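Local coordinates for HutD family protein (Pseudomonas aeruginosa, PDB 1YLL), which is of unknown function but belongs to the HutD family of the cupin clan, all-beta proteins probably connected with histidine utilisation, at residues L9-Y14 and A165-C170; R63-L68 and D110-Y115. All blocks are in the same frame, centred on the assembly; numbering follows the deposited sequence.

Contact 1: residues L9-Y14 and A165-C170; sequences LRAVDY and AHDCLC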
loop_
_atom_site.group_PDB
_atom_site.type_symbol
_atom_site.label_atom_id
_atom_site.label_comp_id
_atom_site.label_asym_id
_atom_site.label_seq_id
_atom_site.Cartn_x
_atom_site.Cartn_y
_atom_site.Cartn_z
ATOM N N LEU D 9 -17.528 5.885 1.561
ATOM C CA LEU D 9 -18.802 6.488 1.204
ATOM C C LEU D 9 -18.546 7.574 0.177
ATOM O O LEU D 9 -17.627 8.368 0.324
ATOM C CB LEU D 9 -19.479 7.072 2.468
ATOM C CG LEU D 9 -19.604 6.007 3.576
ATOM C CD1 LEU D 9 -20.079 6.642 4.874
ATOM C CD2 LEU D 9 -20.536 4.882 3.110
ATOM N N ARG D 10 -19.331 7.582 -0.896
ATOM C CA ARG D 10 -19.128 8.574 -1.928
ATOM C C ARG D 10 -20.086 9.750 -1.843
ATOM O O ARG D 10 -21.292 9.584 -1.748
ATOM C CB ARG D 10 -19.237 7.899 -3.298
ATOM C CG ARG D 10 -18.321 6.683 -3.400
ATOM C CD ARG D 10 -16.857 7.087 -3.470
ATOM N NE ARG D 10 -15.983 5.911 -3.451
ATOM C CZ ARG D 10 -14.654 5.958 -3.428
ATOM N NH1 ARG D 10 -13.962 4.829 -3.409
ATOM N NH2 ARG D 10 -14.016 7.125 -3.441
ATOM N N ALA D 11 -19.522 10.938 -1.933
ATOM C CA ALA D 11 -20.298 12.163 -1.833
ATOM C C ALA D 11 -21.413 12.212 -2.867
ATOM O O ALA D 11 -22.505 12.681 -2.571
ATOM C CB ALA D 11 -19.392 13.360 -1.973
ATOM N N VAL D 12 -21.147 11.742 -4.087
ATOM C CA VAL D 12 -22.205 11.748 -5.106
ATOM C C VAL D 12 -23.448 10.982 -4.638
ATOM O O VAL D 12 -24.558 11.211 -5.147
ATOM C CB VAL D 12 -21.710 11.127 -6.435
ATOM C CG1 VAL D 12 -22.814 11.199 -7.483
ATOM C CG2 VAL D 12 -20.487 11.868 -6.923
ATOM N N ASP D 13 -23.287 10.094 -3.655
ATOM C CA ASP D 13 -24.408 9.320 -3.128
ATOM C C ASP D 13 -25.053 9.835 -1.845
ATOM O O ASP D 13 -25.998 9.238 -1.336
ATOM C CB ASP D 13 -24.009 7.870 -2.855
ATOM C CG ASP D 13 -23.614 7.120 -4.115
ATOM O OD1 ASP D 13 -24.155 7.444 -5.199
ATOM O OD2 ASP D 13 -22.771 6.208 -4.002
ATOM N N TYR D 14 -24.544 10.919 -1.289
ATOM C CA TYR D 14 -25.165 11.401 -0.068
ATOM C C TYR D 14 -26.586 11.891 -0.321
ATOM O O TYR D 14 -26.872 12.548 -1.333
ATOM C CB TYR D 14 -24.371 12.544 0.518
ATOM C CG TYR D 14 -22.964 12.214 0.981
ATOM C CD1 TYR D 14 -22.036 13.231 1.168
ATOM C CD2 TYR D 14 -22.550 10.893 1.186
ATOM C CE1 TYR D 14 -20.702 12.952 1.526
ATOM C CE2 TYR D 14 -21.234 10.605 1.564
ATOM C CZ TYR D 14 -20.320 11.637 1.717
ATOM O OH TYR D 14 -19.010 11.402 1.986
ATOM N N ALA D 165 -13.043 14.469 -3.523
ATOM C CA ALA D 165 -13.519 15.537 -2.631
ATOM C C ALA D 165 -14.866 15.188 -2.012
ATOM O O ALA D 165 -15.816 14.816 -2.704
ATOM C CB ALA D 165 -13.619 16.860 -3.380
ATOM N N HIS D 166 -14.907 15.324 -0.690
ATOM C CA HIS D 166 -16.048 15.041 0.175
ATOM C C HIS D 166 -16.398 13.591 0.383
ATOM O O HIS D 166 -17.408 13.291 1.021
ATOM C CB HIS D 166 -17.301 15.843 -0.229
ATOM C CG HIS D 166 -17.145 17.316 -0.014
ATOM N ND1 HIS D 166 -18.200 18.202 -0.090
ATOM C CD2 HIS D 166 -16.046 18.062 0.252
ATOM C CE1 HIS D 166 -17.755 19.428 0.118
ATOM N NE2 HIS D 166 -16.450 19.372 0.327
ATOM N N ASP D 167 -15.574 12.672 -0.129
ATOM C CA ASP D 167 -15.834 11.247 0.115
ATOM C C ASP D 167 -15.394 10.969 1.567
ATOM O O ASP D 167 -14.594 11.716 2.139
ATOM C CB ASP D 167 -15.008 10.345 -0.804
ATOM C CG ASP D 167 -15.494 10.368 -2.257
ATOM O OD1 ASP D 167 -14.780 9.788 -3.111
ATOM O OD2 ASP D 167 -16.569 10.939 -2.555
ATOM N N CYS D 168 -15.866 9.865 2.126
ATOM C CA CYS D 168 -15.539 9.555 3.508
ATOM C C CYS D 168 -15.359 8.064 3.786
ATOM O O CYS D 168 -16.234 7.263 3.512
ATOM C CB CYS D 168 -16.646 10.126 4.400
ATOM S SG CYS D 168 -16.425 10.021 6.238
ATOM N N LEU D 169 -14.213 7.704 4.331
ATOM C CA LEU D 169 -13.998 6.321 4.697
ATOM C C LEU D 169 -14.777 6.087 5.979
ATOM O O LEU D 169 -14.793 6.941 6.854
ATOM C CB LEU D 169 -12.537 6.065 4.997
ATOM C CG LEU D 169 -12.342 4.660 5.579
ATOM C CD1 LEU D 169 -11.871 3.750 4.464
ATOM C CD2 LEU D 169 -11.358 4.663 6.704
ATOM N N CYS D 170 -15.450 4.946 6.088
ATOM C CA CYS D 170 -16.158 4.638 7.333
ATOM C C CYS D 170 -15.694 3.251 7.742
ATOM O O CYS D 170 -15.960 2.288 7.018
ATOM C CB CYS D 170 -17.682 4.622 7.135
ATOM S SG CYS D 170 -18.644 4.209 8.681
HETATM O O HOH W 1 -18.175 11.152 -4.874
#
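Leu9 and Cys168 form an antiparallel hydrogen-bonded pair, Leu9 N to Cys168 O at 2.7 Å and Cys168 N to Leu9 O at 2.9 Å, after which the chain leaves the sheet and folds into the short 3-10 turn 11-13. Side chains take over from there, led by Asp167. Asp167 OD2 receives Ala11 N at 3.0 Å on its anti side in a nearly straight bond (172°), and a water that donates to the same OD2 accepts from Val12 N, so one carboxylate oxygen serves two amides, one directly and one through water. Asp167 OD1 makes a salt bridge to Arg10 NH2 (2.8 Å). That oxygen lies in the guanidinium plane, whereas NH2 reaches it from above the carboxylate, the planes being 81° apart. A bend in the arginine chain (chi2 -71°) brings this end back from a CB that points away; NH2 also donates to Gln162 O, while OD1 takes Ala164 N. Tyr14 OH donates to His166 O at 2.7 Å, and Ala11 CA sits over the centre of one face of the Tyr14 ring; small Ala11 fits between that ring and His166. Leu9 CD1 rests on Cys170 CB. The buried Asp167 thus has both oxygens bonded and an arginine that probably offsets its charge, tying the turn to the chain just before strand 168-171, where pairing with strand 6-9 stops.

Contact 2: residues R63-L68 and D110-Y115; sequences RIISVL and DFNLIY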
loop_
_atom_site.group_PDB
_atom_site.type_symbol
_atom_site.label_atom_id
_atom_site.label_comp_id
_atom_site.label_asym_id
_atom_site.label_seq_id
_atom_site.Cartn_x
_atom_site.Cartn_y
_atom_site.Cartn_z
ATOM N N ARG D 63 -21.961 18.498 19.984
ATOM C CA ARG D 63 -21.766 18.812 18.567
ATOM C C ARG D 63 -20.387 19.394 18.343
ATOM O O ARG D 63 -19.832 20.096 19.193
ATOM C CB ARG D 63 -22.814 19.840 18.096
ATOM C CG ARG D 63 -24.276 19.375 18.199
ATOM C CD ARG D 63 -25.218 20.308 17.413
ATOM N NE ARG D 63 -24.840 20.386 15.996
ATOM C CZ ARG D 63 -25.572 20.991 15.062
ATOM N NH1 ARG D 63 -26.716 21.571 15.392
ATOM N NH2 ARG D 63 -25.170 21.010 13.785
ATOM N N ILE D 64 -19.823 19.086 17.176
ATOM C CA ILE D 64 -18.557 19.714 16.779
ATOM C C ILE D 64 -18.833 20.092 15.319
ATOM O O ILE D 64 -19.138 19.228 14.490
ATOM C CB ILE D 64 -17.363 18.774 16.824
ATOM C CG1 ILE D 64 -17.235 18.137 18.217
ATOM C CG2 ILE D 64 -16.089 19.572 16.513
ATOM C CD1 ILE D 64 -15.905 17.351 18.383
ATOM N N ILE D 65 -18.709 21.377 14.997
ATOM C CA ILE D 65 -18.985 21.818 13.637
ATOM C C ILE D 65 -17.747 22.492 13.064
ATOM O O ILE D 65 -16.967 23.094 13.796
ATOM C CB ILE D 65 -20.156 22.842 13.657
ATOM C CG1 ILE D 65 -20.587 23.192 12.240
ATOM C CG2 ILE D 65 -19.744 24.089 14.441
ATOM C CD1 ILE D 65 -22.008 23.669 12.210
ATOM N N SER D 66 -17.571 22.350 11.755
ATOM C CA SER D 66 -16.460 22.979 11.053
ATOM C C SER D 66 -16.942 23.574 9.728
ATOM O O SER D 66 -17.671 22.934 9.004
ATOM C CB SER D 66 -15.354 21.967 10.688
ATOM O OG SER D 66 -14.760 21.342 11.804
ATOM N N VAL D 67 -16.555 24.810 9.428
ATOM C CA VAL D 67 -16.893 25.352 8.125
ATOM C C VAL D 67 -16.016 24.641 7.074
ATOM O O VAL D 67 -14.839 24.364 7.339
ATOM C CB VAL D 67 -16.590 26.865 8.034
ATOM C CG1 VAL D 67 -16.630 27.320 6.552
ATOM C CG2 VAL D 67 -17.611 27.638 8.867
ATOM N N LEU D 68 -16.592 24.336 5.912
ATOM C CA LEU D 68 -15.845 23.695 4.814
ATOM C C LEU D 68 -15.577 24.657 3.660
ATOM O O LEU D 68 -14.447 24.783 3.182
ATOM C CB LEU D 68 -16.634 22.554 4.206
ATOM C CG LEU D 68 -16.830 21.291 5.011
ATOM C CD1 LEU D 68 -17.595 20.318 4.153
ATOM C CD2 LEU D 68 -15.445 20.717 5.415
ATOM N N ASP D 110 -20.870 23.234 5.794
ATOM C CA ASP D 110 -20.141 22.849 6.979
ATOM C C ASP D 110 -20.111 21.333 7.109
ATOM O O ASP D 110 -20.772 20.615 6.355
ATOM C CB ASP D 110 -20.736 23.477 8.252
ATOM C CG ASP D 110 -22.184 23.133 8.479
ATOM O OD1 ASP D 110 -22.633 21.999 8.154
ATOM O OD2 ASP D 110 -22.883 24.015 9.025
ATOM N N PHE D 111 -19.277 20.877 8.031
ATOM C CA PHE D 111 -19.081 19.464 8.312
ATOM C C PHE D 111 -19.457 19.335 9.796
ATOM O O PHE D 111 -18.935 20.079 10.637
ATOM C CB PHE D 111 -17.606 19.171 8.061
ATOM C CG PHE D 111 -17.189 17.783 8.400
ATOM C CD1 PHE D 111 -17.662 16.690 7.650
ATOM C CD2 PHE D 111 -16.305 17.554 9.437
ATOM C CE1 PHE D 111 -17.250 15.400 7.955
ATOM C CE2 PHE D 111 -15.886 16.253 9.741
ATOM C CZ PHE D 111 -16.363 15.184 9.004
ATOM N N ASN D 112 -20.338 18.379 10.106
ATOM C CA ASN D 112 -20.867 18.264 11.463
ATOM C C ASN D 112 -20.725 16.898 12.054
ATOM O O ASN D 112 -21.085 15.944 11.398
ATOM C CB ASN D 112 -22.385 18.521 11.437
ATOM C CG ASN D 112 -22.752 19.989 11.449
ATOM O OD1 ASN D 112 -22.571 20.672 12.453
ATOM N ND2 ASN D 112 -23.285 20.474 10.334
ATOM N N LEU D 113 -20.247 16.813 13.305
ATOM C CA LEU D 113 -20.234 15.527 14.019
ATOM C C LEU D 113 -21.225 15.775 15.160
ATOM O O LEU D 113 -21.119 16.783 15.821
ATOM C CB LEU D 113 -18.871 15.274 14.688
ATOM C CG LEU D 113 -18.408 13.875 15.151
ATOM C CD1 LEU D 113 -17.658 13.965 16.443
ATOM C CD2 LEU D 113 -19.509 12.852 15.197
ATOM N N ILE D 114 -22.201 14.890 15.346
ATOM C CA ILE D 114 -23.122 15.025 16.477
ATOM C C ILE D 114 -23.069 13.661 17.154
ATOM O O ILE D 114 -23.250 12.655 16.481
ATOM C CB ILE D 114 -24.545 15.325 15.977
ATOM C CG1 ILE D 114 -24.511 16.618 15.145
ATOM C CG2 ILE D 114 -25.555 15.435 17.167
ATOM C CD1 ILE D 114 -25.855 17.021 14.581
ATOM N N TYR D 115 -22.835 13.630 18.466
ATOM C CA TYR D 115 -22.777 12.339 19.133
ATOM C C TYR D 115 -23.251 12.420 20.580
ATOM O O TYR D 115 -23.264 13.491 21.190
ATOM C CB TYR D 115 -21.359 11.763 19.083
ATOM C CG TYR D 115 -20.352 12.464 19.951
ATOM C CD1 TYR D 115 -20.010 11.979 21.218
ATOM C CD2 TYR D 115 -19.731 13.632 19.517
ATOM C CE1 TYR D 115 -19.072 12.635 22.019
ATOM C CE2 TYR D 115 -18.788 14.302 20.308
ATOM C CZ TYR D 115 -18.460 13.798 21.564
ATOM O OH TYR D 115 -17.564 14.483 22.342
HETATM O O HOH W 2 -22.455 19.447 14.830
HETATM O O HOH W 3 -16.793 19.291 12.493
#
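Ile64 pairs with Leu113 and Ser66 with Phe111 as antiparallel hydrogen-bonded pairs, four backbone bonds joining strands whose directions lie 163° apart. Packing is closest on the face carrying Arg63, Ile65, Asn112 and Ile114. Ile65 lies alongside Asn112 with Ile65 CD1 3.1 Å from Asn112 OD1, a tight carbon-to-oxygen approach, and the same methyl reaches Asp110 OD2. Arg63, turned at chi3 (58°), swings its guanidinium across to Asn112, where Arg63 NH2 donates to Asn112 OD1 at 2.9 Å from above the amide plane. Ile114 CD1 lies over one face of the guanidinium, 3.6 Å above its plane and offset toward its rim; an isoleucine suits this place because its long branch runs beside the arginine chain. A water accepts from Arg63 NE at 2.8 Å and is placed to donate to Asn112 OD1 and Leu113 O, which gives the buried cation a polar setting.

The other face is looser between the strands. Ile64 CD1 and Leu113 CD1 come no nearer than 4.3 Å, and a second water donates to Phe111 O while meeting Ser66 OG at 3.0 Å. The serine hydroxyl also bonds to Trp126 NE1, a reason for a small polar residue here. Toward the end of this face, Leu68 CD2 packs on Phe111 CB at 3.7 Å. Strand 120-129 covers this side through Leu124 and Trp126, and Leu177 of the third subunit packs on Ile64 and Tyr115. Within the sheet, strand 91-94 flanks 62-69 and strand 42-49 flanks 108-115.

In the fold
Contact 1 is partly buried and lies at the margin of one antiparallel sheet, where strand 6-9, outermost within this chain, gives way to a turn; contact 2 is wholly buried near the centre of the chain and joins two inner strands of another sheet. Accordingly, side-chain polar groups do much of the holding in contact 1, while regular backbone pairing dominates contact 2, its buried arginine being met, within the contact, by an amide and a water. Along the sequence contact 2 is nested inside the loop closed by contact 1. The centres are about 16 Å apart, yet His166 NE2 packs 4.1 Å from Leu68 CD1, and Phe145 meets the rings of both His166 and Phe111.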